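Local coordinates for acyl-CoA dehydrogenase domain protein Tcur3483 (Thermomonospora curvata, PDB 6WY9) that binds an FAD cofactor and, like other members of the acyl-CoA dehydrogenase family, probably oxidises a CH-CH bond of its substrate, at residues 88-93 with 311-316; 31-36 with 97-102; 274-279 with 300-305. All blocks are in the same frame, centred on the assembly; numbering follows the deposited sequence.

Interaction 1. Residues 88-93 with 311-316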
loop_
_atom_site.group_PDB
_atom_site.type_symbol
_atom_site.label_atom_id
_atom_site.label_comp_id
_atom_site.label_asym_id
_atom_site.label_seq_id
_atom_site.Cartn_x
_atom_site.Cartn_y
_atom_site.Cartn_z
ATOM N N ARG A 88 33.644 -22.440 -4.958
ATOM C CA ARG A 88 33.741 -20.997 -4.770
ATOM C C ARG A 88 32.665 -20.482 -3.805
ATOM O O ARG A 88 31.644 -21.130 -3.553
ATOM C CB ARG A 88 33.627 -20.275 -6.110
ATOM C CG ARG A 88 34.746 -20.609 -7.089
ATOM C CD ARG A 88 36.064 -19.921 -6.715
ATOM N NE ARG A 88 37.126 -20.188 -7.686
ATOM C CZ ARG A 88 38.223 -19.444 -7.825
ATOM N NH1 ARG A 88 38.407 -18.370 -7.062
ATOM N NH2 ARG A 88 39.132 -19.762 -8.737
ATOM N N SER A 89 32.908 -19.287 -3.276
ATOM C CA SER A 89 32.089 -18.722 -2.214
ATOM C C SER A 89 30.796 -18.123 -2.764
ATOM O O SER A 89 30.610 -17.953 -3.973
ATOM C CB SER A 89 32.861 -17.643 -1.468
ATOM O OG SER A 89 33.134 -16.564 -2.347
ATOM N N ILE A 90 29.905 -17.774 -1.834
ATOM C CA ILE A 90 28.599 -17.226 -2.192
ATOM C C ILE A 90 28.749 -15.892 -2.903
ATOM O O ILE A 90 28.038 -15.603 -3.875
ATOM C CB ILE A 90 27.729 -17.081 -0.935
ATOM C CG1 ILE A 90 27.446 -18.449 -0.346
ATOM C CG2 ILE A 90 26.442 -16.381 -1.285
ATOM C CD1 ILE A 90 26.652 -18.389 0.932
ATOM N N SER A 91 29.627 -15.033 -2.383
ATOM C CA SER A 91 29.953 -13.784 -3.057
ATOM C C SER A 91 30.325 -14.023 -4.517
ATOM O O SER A 91 29.764 -13.396 -5.420
ATOM C CB SER A 91 31.088 -13.095 -2.299
ATOM O OG SER A 91 30.709 -12.953 -0.935
ATOM N N GLU A 92 31.268 -14.940 -4.767
ATOM C CA GLU A 92 31.663 -15.238 -6.144
ATOM C C GLU A 92 30.499 -15.828 -6.945
ATOM O O GLU A 92 30.294 -15.480 -8.120
ATOM C CB GLU A 92 32.863 -16.191 -6.159
ATOM C CG GLU A 92 34.151 -15.647 -5.521
ATOM C CD GLU A 92 35.224 -16.726 -5.319
ATOM O OE1 GLU A 92 35.115 -17.539 -4.373
ATOM O OE2 GLU A 92 36.186 -16.773 -6.108
ATOM N N GLN A 93 29.729 -16.734 -6.328
ATOM C CA GLN A 93 28.579 -17.310 -7.013
ATOM C C GLN A 93 27.611 -16.228 -7.468
ATOM O O GLN A 93 27.042 -16.308 -8.568
ATOM C CB GLN A 93 27.872 -18.332 -6.099
ATOM C CG GLN A 93 28.789 -19.433 -5.583
ATOM C CD GLN A 93 28.076 -20.486 -4.736
ATOM O OE1 GLN A 93 28.670 -21.504 -4.373
ATOM N NE2 GLN A 93 26.802 -20.248 -4.422
ATOM N N LEU A 311 18.233 -9.082 2.727
ATOM C CA LEU A 311 17.523 -10.287 3.151
ATOM C C LEU A 311 17.940 -11.492 2.301
ATOM O O LEU A 311 18.210 -12.566 2.837
ATOM C CB LEU A 311 16.026 -10.035 3.073
ATOM C CG LEU A 311 15.456 -9.059 4.098
ATOM C CD1 LEU A 311 13.989 -8.843 3.750
ATOM C CD2 LEU A 311 15.611 -9.655 5.523
ATOM N N ASN A 312 18.057 -11.303 0.967
ATOM C CA ASN A 312 18.508 -12.387 0.083
ATOM C C ASN A 312 19.871 -12.907 0.492
ATOM O O ASN A 312 20.110 -14.128 0.529
ATOM C CB ASN A 312 18.543 -11.900 -1.371
ATOM C CG ASN A 312 17.178 -11.755 -1.928
ATOM O OD1 ASN A 312 16.226 -12.183 -1.277
ATOM N ND2 ASN A 312 17.042 -11.151 -3.117
ATOM N N TRP A 313 20.776 -11.995 0.832
ATOM C CA TRP A 313 22.118 -12.404 1.223
ATOM C C TRP A 313 22.087 -13.259 2.492
ATOM O O TRP A 313 22.649 -14.365 2.528
ATOM C CB TRP A 313 23.006 -11.170 1.400
ATOM C CG TRP A 313 24.397 -11.525 1.728
ATOM C CD1 TRP A 313 25.053 -11.275 2.888
ATOM C CD2 TRP A 313 25.315 -12.232 0.887
ATOM N NE1 TRP A 313 26.344 -11.766 2.821
ATOM C CE2 TRP A 313 26.523 -12.361 1.602
ATOM C CE3 TRP A 313 25.238 -12.757 -0.405
ATOM C CZ2 TRP A 313 27.639 -12.996 1.068
ATOM C CZ3 TRP A 313 26.348 -13.382 -0.932
ATOM C CH2 TRP A 313 27.530 -13.502 -0.197
ATOM N N LYS A 314 21.442 -12.761 3.548
ATOM C CA LYS A 314 21.282 -13.571 4.755
ATOM C C LYS A 314 20.670 -14.936 4.437
ATOM O O LYS A 314 21.158 -15.974 4.900
ATOM C CB LYS A 314 20.411 -12.840 5.766
ATOM C CG LYS A 314 20.955 -11.559 6.335
ATOM C CD LYS A 314 19.930 -11.047 7.364
ATOM C CE LYS A 314 19.664 -12.066 8.521
ATOM N NZ LYS A 314 18.300 -11.833 9.161
ATOM N N MET A 315 19.605 -14.963 3.631
ATOM C CA MET A 315 18.933 -16.243 3.401
ATOM C C MET A 315 19.769 -17.205 2.548
ATOM O O MET A 315 19.748 -18.417 2.784
ATOM C CB MET A 315 17.555 -15.988 2.809
ATOM C CG MET A 315 16.700 -15.146 3.790
ATOM S SD MET A 315 16.904 -15.503 5.597
ATOM C CE MET A 315 16.329 -13.927 6.303
ATOM N N THR A 316 20.545 -16.701 1.588
ATOM C CA THR A 316 21.463 -17.581 0.867
ATOM C C THR A 316 22.480 -18.197 1.807
ATOM O O THR A 316 22.778 -19.399 1.728
ATOM C CB THR A 316 22.145 -16.801 -0.258
ATOM O OG1 THR A 316 21.125 -16.294 -1.105
ATOM C CG2 THR A 316 23.025 -17.720 -1.098
#
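Ile90 packs obliquely against the ring of Trp313 and, one turn further along helix 292-321, against the methyl of Thr316. Its CG2 branch, anti to the backbone N, reaches Thr316 CG2 at 3.7 Å. From CB, the isoleucine also borders the outer corner of the six-membered ring, 3.7 Å from Trp313 CH2. The indole is modelled in two positions, and in this one Ile90 CG2 sits implausibly near the ring, so the fine detail of that approach is doubtful. In the same conformer Ser91 OG lies 3.3 Å from Trp313 CH2, at an oblique angle to the ring, while the peptide joining Ile90 to Ser91 faces its edge. Trp313 gets there because CG is anti to the backbone N (chi1 -177°), which carries the ring across to helix 90-103.

Turned the other way, the start of that helix closes on itself. Ser89 and Glu92 make a capping box: Ser89 N gives a nearly straight bond to Glu92 OE1 (3.0 Å, 174°), while Glu92 N returns a weak one to Ser89 OG at 3.5 Å. Arg88 NH1 bridges to Glu92 OE2, 2.9 Å away, on its syn lone pair. Ser89 OG also donates to Glu92 OE1, giving that oxygen two donors. The Ser89 and Glu92 side chains thus bond within segment 88-93, no hydrogen bond joins the segments, and what meets there is mainly hydrocarbon and aromatic surface.

Interaction 2. Residues 31-36 with 97-102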
loop_
_atom_site.group_PDB
_atom_site.type_symbol
_atom_site.label_atom_id
_atom_site.label_comp_id
_atom_site.label_asym_id
_atom_site.label_seq_id
_atom_site.Cartn_x
_atom_site.Cartn_y
_atom_site.Cartn_z
ATOM N N GLU A 31 37.676 -8.402 -10.233
ATOM C CA GLU A 31 38.376 -9.072 -11.328
ATOM C C GLU A 31 37.510 -10.186 -11.902
ATOM O O GLU A 31 37.508 -10.430 -13.115
ATOM C CB GLU A 31 39.721 -9.655 -10.869
ATOM C CG GLU A 31 40.816 -8.667 -10.509
ATOM C CD GLU A 31 41.314 -7.872 -11.721
ATOM O OE1 GLU A 31 40.973 -8.266 -12.865
ATOM O OE2 GLU A 31 42.025 -6.874 -11.515
ATOM N N LEU A 32 36.810 -10.912 -11.035
ATOM C CA LEU A 32 35.900 -11.941 -11.522
ATOM C C LEU A 32 34.838 -11.330 -12.419
ATOM O O LEU A 32 34.539 -11.841 -13.509
ATOM C CB LEU A 32 35.248 -12.655 -10.339
ATOM C CG LEU A 32 34.178 -13.675 -10.698
ATOM C CD1 LEU A 32 34.796 -14.796 -11.543
ATOM C CD2 LEU A 32 33.647 -14.208 -9.379
ATOM N N ARG A 33 34.280 -10.203 -11.984
ATOM C CA ARG A 33 33.301 -9.494 -12.789
ATOM C C ARG A 33 33.863 -9.188 -14.177
ATOM O O ARG A 33 33.206 -9.431 -15.191
ATOM C CB ARG A 33 32.876 -8.209 -12.048
ATOM C CG ARG A 33 31.415 -7.845 -12.198
ATOM C CD ARG A 33 30.932 -6.640 -11.360
ATOM N NE ARG A 33 30.377 -7.079 -10.081
ATOM C CZ ARG A 33 29.193 -7.692 -9.939
ATOM N NH1 ARG A 33 28.422 -7.960 -10.995
ATOM N NH2 ARG A 33 28.771 -8.054 -8.733
ATOM N N ALA A 34 35.091 -8.648 -14.244
ATOM C CA ALA A 34 35.644 -8.191 -15.523
ATOM C C ALA A 34 35.977 -9.361 -16.451
ATOM O O ALA A 34 35.831 -9.255 -17.683
ATOM C CB ALA A 34 36.895 -7.329 -15.279
ATOM N N GLU A 35 36.472 -10.463 -15.870
ATOM C CA GLU A 35 36.682 -11.696 -16.607
ATOM C C GLU A 35 35.376 -12.205 -17.218
ATOM O O GLU A 35 35.344 -12.621 -18.381
ATOM C CB GLU A 35 37.280 -12.760 -15.676
ATOM C CG GLU A 35 37.292 -14.142 -16.288
ATOM C CD GLU A 35 37.878 -15.218 -15.368
ATOM O OE1 GLU A 35 38.082 -16.350 -15.833
ATOM O OE2 GLU A 35 38.142 -14.937 -14.185
ATOM N N LEU A 36 34.301 -12.234 -16.432
ATOM C CA LEU A 36 33.065 -12.820 -16.953
ATOM C C LEU A 36 32.459 -11.972 -18.068
ATOM O O LEU A 36 31.825 -12.526 -18.974
ATOM C CB LEU A 36 32.040 -13.059 -15.830
ATOM C CG LEU A 36 32.339 -14.235 -14.876
ATOM C CD1 LEU A 36 31.566 -14.092 -13.554
ATOM C CD2 LEU A 36 32.049 -15.599 -15.535
ATOM N N PHE A 97 26.119 -15.292 -11.267
ATOM C CA PHE A 97 24.705 -15.171 -11.653
ATOM C C PHE A 97 24.371 -13.766 -12.146
ATOM O O PHE A 97 23.592 -13.597 -13.099
ATOM C CB PHE A 97 23.797 -15.546 -10.482
ATOM C CG PHE A 97 24.001 -16.951 -9.987
ATOM C CD1 PHE A 97 24.474 -17.939 -10.839
ATOM C CD2 PHE A 97 23.727 -17.293 -8.664
ATOM C CE1 PHE A 97 24.671 -19.258 -10.379
ATOM C CE2 PHE A 97 23.932 -18.601 -8.207
ATOM C CZ PHE A 97 24.399 -19.576 -9.070
ATOM N N ASP A 98 24.933 -12.737 -11.508
ATOM C CA ASP A 98 24.594 -11.386 -11.957
ATOM C C ASP A 98 25.125 -11.137 -13.361
ATOM O O ASP A 98 24.447 -10.519 -14.196
ATOM C CB ASP A 98 25.113 -10.341 -10.976
ATOM C CG ASP A 98 24.567 -8.947 -11.285
ATOM O OD1 ASP A 98 25.371 -8.089 -11.706
ATOM O OD2 ASP A 98 23.332 -8.718 -11.145
ATOM N N GLU A 99 26.302 -11.675 -13.662
ATOM C CA GLU A 99 26.907 -11.380 -14.952
ATOM C C GLU A 99 26.253 -12.168 -16.081
ATOM O O GLU A 99 26.115 -11.636 -17.187
ATOM C CB GLU A 99 28.423 -11.629 -14.888
ATOM C CG GLU A 99 29.171 -10.528 -14.081
ATOM C CD GLU A 99 29.097 -9.151 -14.739
ATOM O OE1 GLU A 99 29.220 -9.073 -15.979
ATOM O OE2 GLU A 99 28.877 -8.142 -14.028
ATOM N N VAL A 100 25.794 -13.400 -15.822
ATOM C CA VAL A 100 25.078 -14.147 -16.862
ATOM C C VAL A 100 23.780 -13.430 -17.236
ATOM O O VAL A 100 23.458 -13.268 -18.419
ATOM C CB VAL A 100 24.823 -15.612 -16.429
ATOM C CG1 VAL A 100 26.104 -16.273 -16.002
ATOM C CG2 VAL A 100 23.785 -15.729 -15.313
ATOM N N GLN A 101 23.032 -12.969 -16.234
ATOM C CA GLN A 101 21.822 -12.203 -16.519
ATOM C C GLN A 101 22.142 -10.942 -17.291
ATOM O O GLN A 101 21.454 -10.596 -18.261
ATOM C CB GLN A 101 21.110 -11.849 -15.224
ATOM C CG GLN A 101 20.494 -13.059 -14.634
ATOM C CD GLN A 101 19.922 -12.811 -13.287
ATOM O OE1 GLN A 101 20.648 -12.764 -12.295
ATOM N NE2 GLN A 101 18.603 -12.669 -13.225
ATOM N N ARG A 102 23.176 -10.225 -16.856
ATOM C CA ARG A 102 23.518 -8.983 -17.526
ATOM C C ARG A 102 23.795 -9.231 -19.002
ATOM O O ARG A 102 23.369 -8.450 -19.865
ATOM C CB ARG A 102 24.725 -8.335 -16.831
ATOM C CG ARG A 102 25.050 -6.942 -17.355
ATOM C CD ARG A 102 26.381 -6.400 -16.821
ATOM N NE ARG A 102 26.929 -5.401 -17.741
ATOM C CZ ARG A 102 27.438 -5.704 -18.936
ATOM N NH1 ARG A 102 27.916 -4.743 -19.715
ATOM N NH2 ARG A 102 27.463 -6.979 -19.352
#
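Leu36 and Glu99 form the close-packed, buried part of this contact, their CB atoms 4.0 Å apart where helices 26-41 and 90-103 run side by side. The local axes pass 9.9 Å from each other at 30°, pointing the same general way. The Glu99 side chain bends at chi2 (-65°) toward Arg33, bringing OE2 to 3.1 Å from Arg33 CG as well as to its guanidinium.

Away from Leu36, the contact becomes ionic and more open. Arg33, bent at chi3, brings NH1 to two carboxylate oxygens that lie at roughly a right angle to each other about it. The bond from Arg33 NH1 to Glu99 OE2, 3.1 Å long, lies close to the guanidinium plane and uses the anti lone pair. The one to Asp98 OD1, from the same NH1 and also 3.1 Å, is weak, with an N-H...O angle of 135°. Both acids have further partners: Arg37 bridges to Glu99 OE2, and Arg274 of helix 263-286 to Asp98 OD1. The arginines gather round the two acids, which would offset their like charges.

A salt-bridge network beside a buried aliphatic contact thus joins two helices of the all-helical N-terminal domain of the acyl-CoA dehydrogenase fold.

Interaction 3. Residues 274-279 with 300-305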
loop_
_atom_site.group_PDB
_atom_site.type_symbol
_atom_site.label_atom_id
_atom_site.label_comp_id
_atom_site.label_asym_id
_atom_site.label_seq_id
_atom_site.Cartn_x
_atom_site.Cartn_y
_atom_site.Cartn_z
ATOM N N ARG A 274 20.265 -3.874 -11.162
ATOM C CA ARG A 274 20.981 -3.353 -12.335
ATOM C C ARG A 274 20.081 -2.474 -13.216
ATOM O O ARG A 274 20.518 -1.431 -13.732
ATOM C CB ARG A 274 21.563 -4.507 -13.167
ATOM C CG ARG A 274 22.626 -5.336 -12.462
ATOM C CD ARG A 274 23.725 -4.464 -11.866
ATOM N NE ARG A 274 24.987 -5.172 -11.646
ATOM C CZ ARG A 274 25.949 -5.306 -12.561
ATOM N NH1 ARG A 274 25.807 -4.798 -13.780
ATOM N NH2 ARG A 274 27.060 -5.957 -12.258
ATOM N N LEU A 275 18.857 -2.925 -13.465
ATOM C CA LEU A 275 17.934 -2.154 -14.276
ATOM C C LEU A 275 17.572 -0.826 -13.601
ATOM O O LEU A 275 17.455 0.193 -14.277
ATOM C CB LEU A 275 16.680 -2.992 -14.561
ATOM C CG LEU A 275 16.982 -4.057 -15.633
ATOM C CD1 LEU A 275 15.867 -5.135 -15.766
ATOM C CD2 LEU A 275 17.304 -3.414 -17.022
ATOM N N TRP A 276 17.363 -0.832 -12.278
ATOM C CA TRP A 276 17.171 0.409 -11.532
ATOM C C TRP A 276 18.333 1.375 -11.775
ATOM O O TRP A 276 18.126 2.544 -12.103
ATOM C CB TRP A 276 16.999 0.088 -10.037
ATOM C CG TRP A 276 16.814 1.317 -9.131
ATOM C CD1 TRP A 276 15.630 1.793 -8.633
ATOM C CD2 TRP A 276 17.837 2.149 -8.582
ATOM N NE1 TRP A 276 15.855 2.907 -7.837
ATOM C CE2 TRP A 276 17.194 3.149 -7.787
ATOM C CE3 TRP A 276 19.231 2.181 -8.702
ATOM C CZ2 TRP A 276 17.901 4.143 -7.117
ATOM C CZ3 TRP A 276 19.936 3.185 -8.036
ATOM C CH2 TRP A 276 19.256 4.158 -7.257
ATOM N N GLU A 277 19.568 0.893 -11.656
ATOM C CA GLU A 277 20.721 1.733 -11.948
ATOM C C GLU A 277 20.688 2.272 -13.369
ATOM O O GLU A 277 21.063 3.431 -13.607
ATOM C CB GLU A 277 22.015 0.960 -11.752
ATOM C CG GLU A 277 22.308 0.584 -10.341
ATOM C CD GLU A 277 23.596 -0.210 -10.278
ATOM O OE1 GLU A 277 23.764 -1.186 -11.048
ATOM O OE2 GLU A 277 24.466 0.192 -9.498
ATOM N N ASP A 278 20.334 1.426 -14.340
ATOM C CA ASP A 278 20.326 1.888 -15.718
ATOM C C ASP A 278 19.277 2.971 -15.915
ATOM O O ASP A 278 19.489 3.925 -16.679
ATOM C CB ASP A 278 20.051 0.728 -16.664
ATOM C CG ASP A 278 21.170 -0.291 -16.689
ATOM O OD1 ASP A 278 22.336 0.008 -16.322
ATOM O OD2 ASP A 278 20.844 -1.425 -17.093
ATOM N N VAL A 279 18.127 2.832 -15.247
ATOM C CA VAL A 279 17.090 3.849 -15.351
ATOM C C VAL A 279 17.559 5.162 -14.729
ATOM O O VAL A 279 17.317 6.236 -15.298
ATOM C CB VAL A 279 15.763 3.359 -14.740
ATOM C CG1 VAL A 279 14.764 4.534 -14.696
ATOM C CG2 VAL A 279 15.179 2.211 -15.632
ATOM N N ARG A 300 12.267 5.437 -3.074
ATOM C CA ARG A 300 11.461 4.388 -2.461
ATOM C C ARG A 300 11.860 3.018 -2.987
ATOM O O ARG A 300 12.022 2.076 -2.206
ATOM C CB ARG A 300 9.953 4.617 -2.699
ATOM C CG ARG A 300 9.036 3.823 -1.774
ATOM C CD ARG A 300 7.497 4.035 -2.109
ATOM N NE ARG A 300 7.273 3.704 -3.519
ATOM C CZ ARG A 300 7.173 2.461 -3.984
ATOM N NH1 ARG A 300 7.235 1.420 -3.136
ATOM N NH2 ARG A 300 7.024 2.236 -5.289
ATOM N N THR A 301 12.105 2.906 -4.299
ATOM C CA THR A 301 12.530 1.602 -4.809
ATOM C C THR A 301 13.956 1.283 -4.379
ATOM O O THR A 301 14.263 0.109 -4.149
ATOM C CB THR A 301 12.368 1.497 -6.334
ATOM O OG1 THR A 301 12.983 2.629 -6.944
ATOM C CG2 THR A 301 10.883 1.457 -6.716
ATOM N N TYR A 302 14.858 2.291 -4.285
ATOM C CA TYR A 302 16.173 2.043 -3.707
ATOM C C TYR A 302 16.049 1.399 -2.304
ATOM O O TYR A 302 16.772 0.440 -1.948
ATOM C CB TYR A 302 16.954 3.370 -3.621
ATOM C CG TYR A 302 18.345 3.291 -3.030
ATOM C CD1 TYR A 302 19.448 3.018 -3.834
ATOM C CD2 TYR A 302 18.585 3.516 -1.659
ATOM C CE1 TYR A 302 20.764 3.002 -3.298
ATOM C CE2 TYR A 302 19.880 3.481 -1.134
ATOM C CZ TYR A 302 20.973 3.211 -1.947
ATOM O OH TYR A 302 22.272 3.189 -1.402
ATOM N N ALA A 303 15.200 1.982 -1.462
ATOM C CA ALA A 303 15.117 1.504 -0.077
ATOM C C ALA A 303 14.569 0.079 -0.028
ATOM O O ALA A 303 15.028 -0.731 0.790
ATOM C CB ALA A 303 14.224 2.420 0.755
ATOM N N LYS A 304 13.604 -0.230 -0.893
ATOM C CA LYS A 304 12.997 -1.566 -0.904
ATOM C C LYS A 304 13.936 -2.600 -1.517
ATOM O O LYS A 304 13.962 -3.756 -1.066
ATOM C CB LYS A 304 11.657 -1.540 -1.640
ATOM C CG LYS A 304 10.517 -0.831 -0.814
ATOM C CD LYS A 304 9.168 -1.089 -1.452
ATOM C CE LYS A 304 8.760 -2.554 -1.275
ATOM N NZ LYS A 304 7.361 -2.667 -1.778
ATOM N N LEU A 305 14.705 -2.192 -2.546
ATOM C CA LEU A 305 15.765 -3.023 -3.111
ATOM C C LEU A 305 16.888 -3.246 -2.130
ATOM O O LEU A 305 17.516 -4.310 -2.170
ATOM C CB LEU A 305 16.354 -2.413 -4.404
ATOM C CG LEU A 305 15.402 -2.553 -5.620
ATOM C CD1 LEU A 305 15.900 -1.609 -6.767
ATOM C CD2 LEU A 305 15.276 -4.024 -6.127
#
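Trp276 fills the space between the two helices and touches three residues of the opposing one: Thr301, Tyr302 and Leu305. With CG anti to the backbone N (chi1 179°), its indole projects straight across the gap. The benzo end meets Tyr302, with Trp276 CH2 3.6 Å from Tyr302 CD1 and Trp276 CZ2 3.7 Å from Tyr302 CB. The two six-membered rings are neither stacked nor perpendicular: their planes make an angle of 44° and their centroids are 5.5 Å apart. At the root of the indole, Leu305 presses CD1 to within 3.8 Å of Trp276 CB, approaching the ring obliquely.

The pyrrole edge is the polar one. Trp276 NE1 lies 3.0 Å from Thr301 OG1, which sits near the ring plane, yet the bond is weak because the hydrogen points well off the line (123°). The same N-H also bonds the carbonyl oxygen of Leu298, one turn earlier on helix 292-321, so this buried donor is shared between a side chain and the backbone. Thr301 OG1 bonds mainly to the backbone oxygen of Asp297, with that of Leu298 sharing its single hydrogen; this probably keeps the hydroxyl where the indole meets it.

Further out, Arg300 and Lys304 both form salt bridges to Asp342 on helix 326-350, tying the far face of the threonine's helix to the next one. A chain of another protein in the four-chain assembly packs on Trp276 and Tyr302, and one of its aromatic side chains hydrogen-bonds Ala303 O. The local axes are 11.3 Å apart and run nearly antiparallel, the wide spacing being bridged by the large rings. This is an adjacent helix pair, joined by a short connection, in the C-terminal helical bundle of the acyl-CoA dehydrogenase fold.

Two shared helices tie the three contacts together: helix 90-103 serves interactions 1 and 2, whose centres are 15 Å apart, and helix 292-321 serves interactions 1 and 3, centres about 20 Å apart. Along the chain, interactions 1 and 2 cross, with 31-36 coming before 88-93 and 97-102 after it. Interaction 3 follows interaction 2 and is nested inside the loop that interaction 1 closes, which also holds the strand-rich middle part. Interactions 2 and 3, centres about 19 Å apart, touch through Asp98 and Arg274. Interaction 2 thus stays within the N-terminal helices and interaction 3 within the C-terminal ones; interaction 1 joins the two sets, and the Asp98-Arg274 salt bridge is a second tie.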